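Local coordinates for SGNH hydrolase-type esterase domain-containing protein (Slackia heliotrinireducens DSM 20476, PDB 4S1P) that is probably an esterase or lipase-like acylhydrolase of the SGNH (GDSL) family, though its natural substrate is not established, at residues A[93-96]-A[100-103]; A[5-10]-A[56-61]. All blocks are in the same frame, centred on the assembly; numbering follows the deposited sequence.

From the N terminus, strand 4-10 opens contact 2. The chain then passes through two short helices and edge strand 29-35 before helix 50-61 returns to pack on the first strand, so contact 2 closes a loop of 45 residues. Strand 66-69 follows, then helix 80-96, and contact 1 closes a turn of just three residues into strand 100-105. The two closures come in series along the chain, neither nesting nor crossing. In space they are neighbours, with centres about 10 Å apart: Ala93 CB touches Leu59 CD1 at 3.9 Å. Together they fasten two adjoining helices to the first and fourth strands, in chain order, of one parallel sheet.

Contact 1 of 2, residues A[93-96]-A[100-103]; sequences AAKA and QPVI
The Pro101 ring carries the contact. Over one face sits the methyl of Ala94, almost centred on the ring; the closest pair is Ala94 CB to Pro101 CB at 4.2 Å. At the edge, Lys95 CG reaches Pro101 CD at 3.7 Å and Pro101 CG at 4.0 Å. Toward the other face, but displaced from the ring centre, lies the amide of Gln100, whose NE2 bonds to Pro101 O at 2.9 Å, nearly straight at 172° and on a lone pair in the carbonyl plane. That oxygen also accepts the backbone N-H of Leu144, so two donors hold it. Alanine suits the helix because a single methyl lets it come close to the face of the proline ring. Lysine suits the margin: its CG stands anti to the carbonyl carbon (chi1 -68°), offering methylene to the proline, and the side chain runs past the ring edge, at about a right angle to the proline, before carrying NZ to Glu92 and Ser141 O. A three-residue turn thus folds the end of helix 80-96 onto the start of strand 100-105, as in the beta-alpha-beta crossover that joins neighbouring parallel strands 66-69 and 100-105 of the SGNH alpha/beta fold.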
loop_
_atom_site.group_PDB
_atom_site.type_symbol
_atom_site.label_atom_id
_atom_site.label_comp_id
_atom_site.label_asym_id
_atom_site.label_seq_id
_atom_site.Cartn_x
_atom_site.Cartn_y
_atom_site.Cartn_z
ATOM N N ALA A 93 -12.068 -3.090 10.352
ATOM C CA ALA A 93 -13.096 -2.139 9.890
ATOM C C ALA A 93 -13.596 -2.496 8.491
ATOM O O ALA A 93 -14.792 -2.439 8.208
ATOM C CB ALA A 93 -12.557 -0.720 9.918
ATOM N N ALA A 94 -12.676 -2.882 7.611
ATOM C CA ALA A 94 -13.059 -3.255 6.246
ATOM C C ALA A 94 -13.969 -4.497 6.276
ATOM O O ALA A 94 -15.030 -4.532 5.648
ATOM C CB ALA A 94 -11.810 -3.488 5.387
ATOM N N LYS A 95 -13.560 -5.505 7.034
ATOM C CA LYS A 95 -14.342 -6.740 7.112
ATOM C C LYS A 95 -15.719 -6.482 7.714
ATOM O O LYS A 95 -16.713 -7.057 7.247
ATOM C CB LYS A 95 -13.591 -7.804 7.901
ATOM C CG LYS A 95 -12.354 -8.327 7.213
ATOM C CD LYS A 95 -11.562 -9.434 7.902
ATOM C CE LYS A 95 -10.868 -9.015 9.161
ATOM N NZ LYS A 95 -10.135 -10.173 9.778
ATOM N N ALA A 96 -15.785 -5.629 8.734
ATOM C CA ALA A 96 -17.051 -5.295 9.369
ATOM C C ALA A 96 -17.992 -4.607 8.407
ATOM O O ALA A 96 -19.215 -4.771 8.509
ATOM C CB ALA A 96 -16.821 -4.416 10.581
ATOM N N GLN A 100 -13.193 -6.824 1.535
ATOM C CA GLN A 100 -11.981 -7.598 1.714
ATOM C C GLN A 100 -10.746 -6.671 1.810
ATOM O O GLN A 100 -10.476 -5.927 0.876
ATOM C CB GLN A 100 -11.790 -8.562 0.546
ATOM C CG GLN A 100 -10.472 -9.298 0.587
ATOM C CD GLN A 100 -10.297 -10.241 1.761
ATOM O OE1 GLN A 100 -11.109 -11.154 1.960
ATOM N NE2 GLN A 100 -9.215 -10.060 2.529
ATOM N N PRO A 101 -10.022 -6.701 2.930
ATOM C CA PRO A 101 -8.805 -5.891 3.019
ATOM C C PRO A 101 -7.682 -6.473 2.165
ATOM O O PRO A 101 -7.548 -7.690 2.023
ATOM C CB PRO A 101 -8.467 -5.909 4.508
ATOM C CG PRO A 101 -9.164 -7.098 5.068
ATOM C CD PRO A 101 -10.370 -7.353 4.208
ATOM N N VAL A 102 -6.879 -5.564 1.605
ATOM C CA VAL A 102 -5.757 -5.906 0.733
ATOM C C VAL A 102 -4.554 -5.089 1.172
ATOM O O VAL A 102 -4.667 -3.873 1.285
ATOM C CB VAL A 102 -6.084 -5.595 -0.752
ATOM C CG1 VAL A 102 -4.902 -5.851 -1.661
ATOM C CG2 VAL A 102 -7.289 -6.410 -1.212
ATOM N N ILE A 103 -3.421 -5.748 1.403
ATOM C CA ILE A 103 -2.206 -5.044 1.696
ATOM C C ILE A 103 -1.484 -4.746 0.378
ATOM O O ILE A 103 -1.186 -5.666 -0.390
ATOM C CB ILE A 103 -1.284 -5.870 2.612
ATOM C CG1 ILE A 103 -1.909 -5.993 4.008
ATOM C CG2 ILE A 103 0.127 -5.284 2.660
ATOM C CD1 ILE A 103 -1.325 -7.129 4.801
#

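Contact 2 of 2, residues A[5-10]-A[56-61]; sequences RILMLG and QAALAN
Leu7 on the strand points its side chain at Ala58 and Leu59 on the helix, and one methyl, CD2, makes both contacts. CG is anti to the backbone N (chi1 178°), which extends the branch away from the sheet toward the helix. There Ala58 CB meets Leu7 CD2 from the side, at 4.1 Å. Leu59 approaches differently. Its CB runs past the strand, but the branch turns so that Leu59 CD2 reaches Leu7 CD2 at 4.3 Å, from a direction roughly at right angles to that of Ala58, close to the prolongation of the Leu7 CG-CD2 bond and with its own CG-CD2 bond roughly across the line between the two methyls. The Leu7 methyl therefore sits in the angle between a short side chain and a long one. Alanine suits the spot directly facing the strand, where the CA atoms of Leu7 and Ala58 are 8.3 Å apart, and leucine has the length to reach in from beside it. Trp64, in the loop after the helix, touches both leucines, while its NE1 bonds to Ala58 O. Arg5 pairs with Glu30 and Glu62 and makes a cation-pi contact with Trp64. No hydrogen bond joins strand and helix: dispersion and the burial of 84 Å² of aliphatic surface do. Such contacts have little directional demand, so shape decides the fit; the polar links lie around it, at Arg5 and at Ala58 O.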
loop_
_atom_site.group_PDB
_atom_site.type_symbol
_atom_site.label_atom_id
_atom_site.label_comp_id
_atom_site.label_asym_id
_atom_site.label_seq_id
_atom_site.Cartn_x
_atom_site.Cartn_y
_atom_site.Cartn_z
ATOM N N ARG A 5 -15.985 -2.005 -6.599
ATOM C CA ARG A 5 -15.619 -0.739 -5.960
ATOM C C ARG A 5 -14.455 -0.990 -5.014
ATOM O O ARG A 5 -14.517 -1.855 -4.139
ATOM C CB ARG A 5 -16.803 -0.100 -5.222
ATOM C CG ARG A 5 -18.037 0.077 -6.125
ATOM C CD ARG A 5 -19.122 0.957 -5.458
ATOM N NE ARG A 5 -18.735 2.376 -5.515
ATOM C CZ ARG A 5 -18.398 3.144 -4.473
ATOM N NH1 ARG A 5 -18.019 4.383 -4.704
ATOM N NH2 ARG A 5 -18.431 2.705 -3.223
ATOM N N ILE A 6 -13.441 -0.153 -5.165
ATOM C CA ILE A 6 -12.164 -0.305 -4.437
ATOM C C ILE A 6 -11.840 1.020 -3.748
ATOM O O ILE A 6 -11.841 2.073 -4.384
ATOM C CB ILE A 6 -11.001 -0.661 -5.396
ATOM C CG1 ILE A 6 -11.313 -1.947 -6.165
ATOM C CG2 ILE A 6 -9.692 -0.780 -4.632
ATOM C CD1 ILE A 6 -10.375 -2.187 -7.331
ATOM N N LEU A 7 -11.583 0.974 -2.441
ATOM C CA LEU A 7 -11.110 2.131 -1.670
ATOM C C LEU A 7 -9.633 1.933 -1.393
ATOM O O LEU A 7 -9.253 0.892 -0.878
ATOM C CB LEU A 7 -11.862 2.210 -0.351
ATOM C CG LEU A 7 -11.459 3.329 0.594
ATOM C CD1 LEU A 7 -11.623 4.707 -0.024
ATOM C CD2 LEU A 7 -12.262 3.185 1.896
HETATM N N MSE A 8 -8.817 2.909 -1.764
HETATM C CA MSE A 8 -7.379 2.824 -1.563
HETATM C C MSE A 8 -6.925 3.870 -0.575
HETATM O O MSE A 8 -7.311 5.042 -0.667
HETATM C CB MSE A 8 -6.630 3.088 -2.871
HETATM C CG MSE A 8 -7.097 2.163 -3.989
HETATM SE SE MSE A 8 -5.913 2.354 -5.564
HETATM C CE MSE A 8 -4.464 1.205 -4.969
ATOM N N LEU A 9 -6.171 3.423 0.419
ATOM C CA LEU A 9 -5.624 4.284 1.430
ATOM C C LEU A 9 -4.106 4.290 1.272
ATOM O O LEU A 9 -3.478 3.220 1.275
ATOM C CB LEU A 9 -5.985 3.731 2.826
ATOM C CG LEU A 9 -7.422 3.228 3.029
ATOM C CD1 LEU A 9 -7.585 2.674 4.457
ATOM C CD2 LEU A 9 -8.429 4.317 2.701
ATOM N N GLY A 10 -3.497 5.459 1.128
ATOM C CA GLY A 10 -2.050 5.495 0.882
ATOM C C GLY A 10 -1.465 6.874 0.737
ATOM O O GLY A 10 -2.030 7.859 1.234
ATOM N N GLN A 56 -13.663 6.883 7.572
ATOM C CA GLN A 56 -14.817 6.555 8.400
ATOM C C GLN A 56 -16.117 6.745 7.601
ATOM O O GLN A 56 -16.989 5.869 7.619
ATOM C CB GLN A 56 -14.815 7.479 9.612
ATOM C CG GLN A 56 -15.942 7.258 10.606
ATOM C CD GLN A 56 -15.932 8.334 11.689
ATOM O OE1 GLN A 56 -15.980 9.549 11.408
ATOM N NE2 GLN A 56 -15.819 7.912 12.906
ATOM N N ALA A 57 -16.272 7.888 6.930
ATOM C CA ALA A 57 -17.503 8.147 6.161
ATOM C C ALA A 57 -17.662 7.129 5.035
ATOM O O ALA A 57 -18.794 6.652 4.794
ATOM C CB ALA A 57 -17.529 9.543 5.604
ATOM N N ALA A 58 -16.538 6.740 4.378
ATOM C CA ALA A 58 -16.697 5.875 3.225
ATOM C C ALA A 58 -17.181 4.527 3.693
ATOM O O ALA A 58 -17.983 3.873 3.009
ATOM C CB ALA A 58 -15.385 5.727 2.514
ATOM N N LEU A 59 -16.654 4.043 4.825
ATOM C CA LEU A 59 -17.051 2.718 5.311
ATOM C C LEU A 59 -18.453 2.728 5.892
ATOM O O LEU A 59 -19.121 1.675 5.885
ATOM C CB LEU A 59 -16.049 2.194 6.322
ATOM C CG LEU A 59 -14.647 1.937 5.785
ATOM C CD1 LEU A 59 -13.690 1.484 6.876
ATOM C CD2 LEU A 59 -14.683 0.940 4.643
ATOM N N ALA A 60 -18.904 3.875 6.395
ATOM C CA ALA A 60 -20.257 4.010 6.909
ATOM C C ALA A 60 -21.315 4.223 5.833
ATOM O O ALA A 60 -22.468 3.822 6.020
ATOM C CB ALA A 60 -20.334 5.144 7.924
ATOM N N ASN A 61 -20.934 4.836 4.706
ATOM C CA ASN A 61 -21.883 5.363 3.765
ATOM C C ASN A 61 -21.917 4.708 2.387
ATOM O O ASN A 61 -22.887 4.846 1.650
ATOM C CB ASN A 61 -21.634 6.864 3.561
ATOM C CG ASN A 61 -21.833 7.669 4.832
ATOM O OD1 ASN A 61 -22.245 7.156 5.865
ATOM N ND2 ASN A 61 -21.476 8.940 4.753
#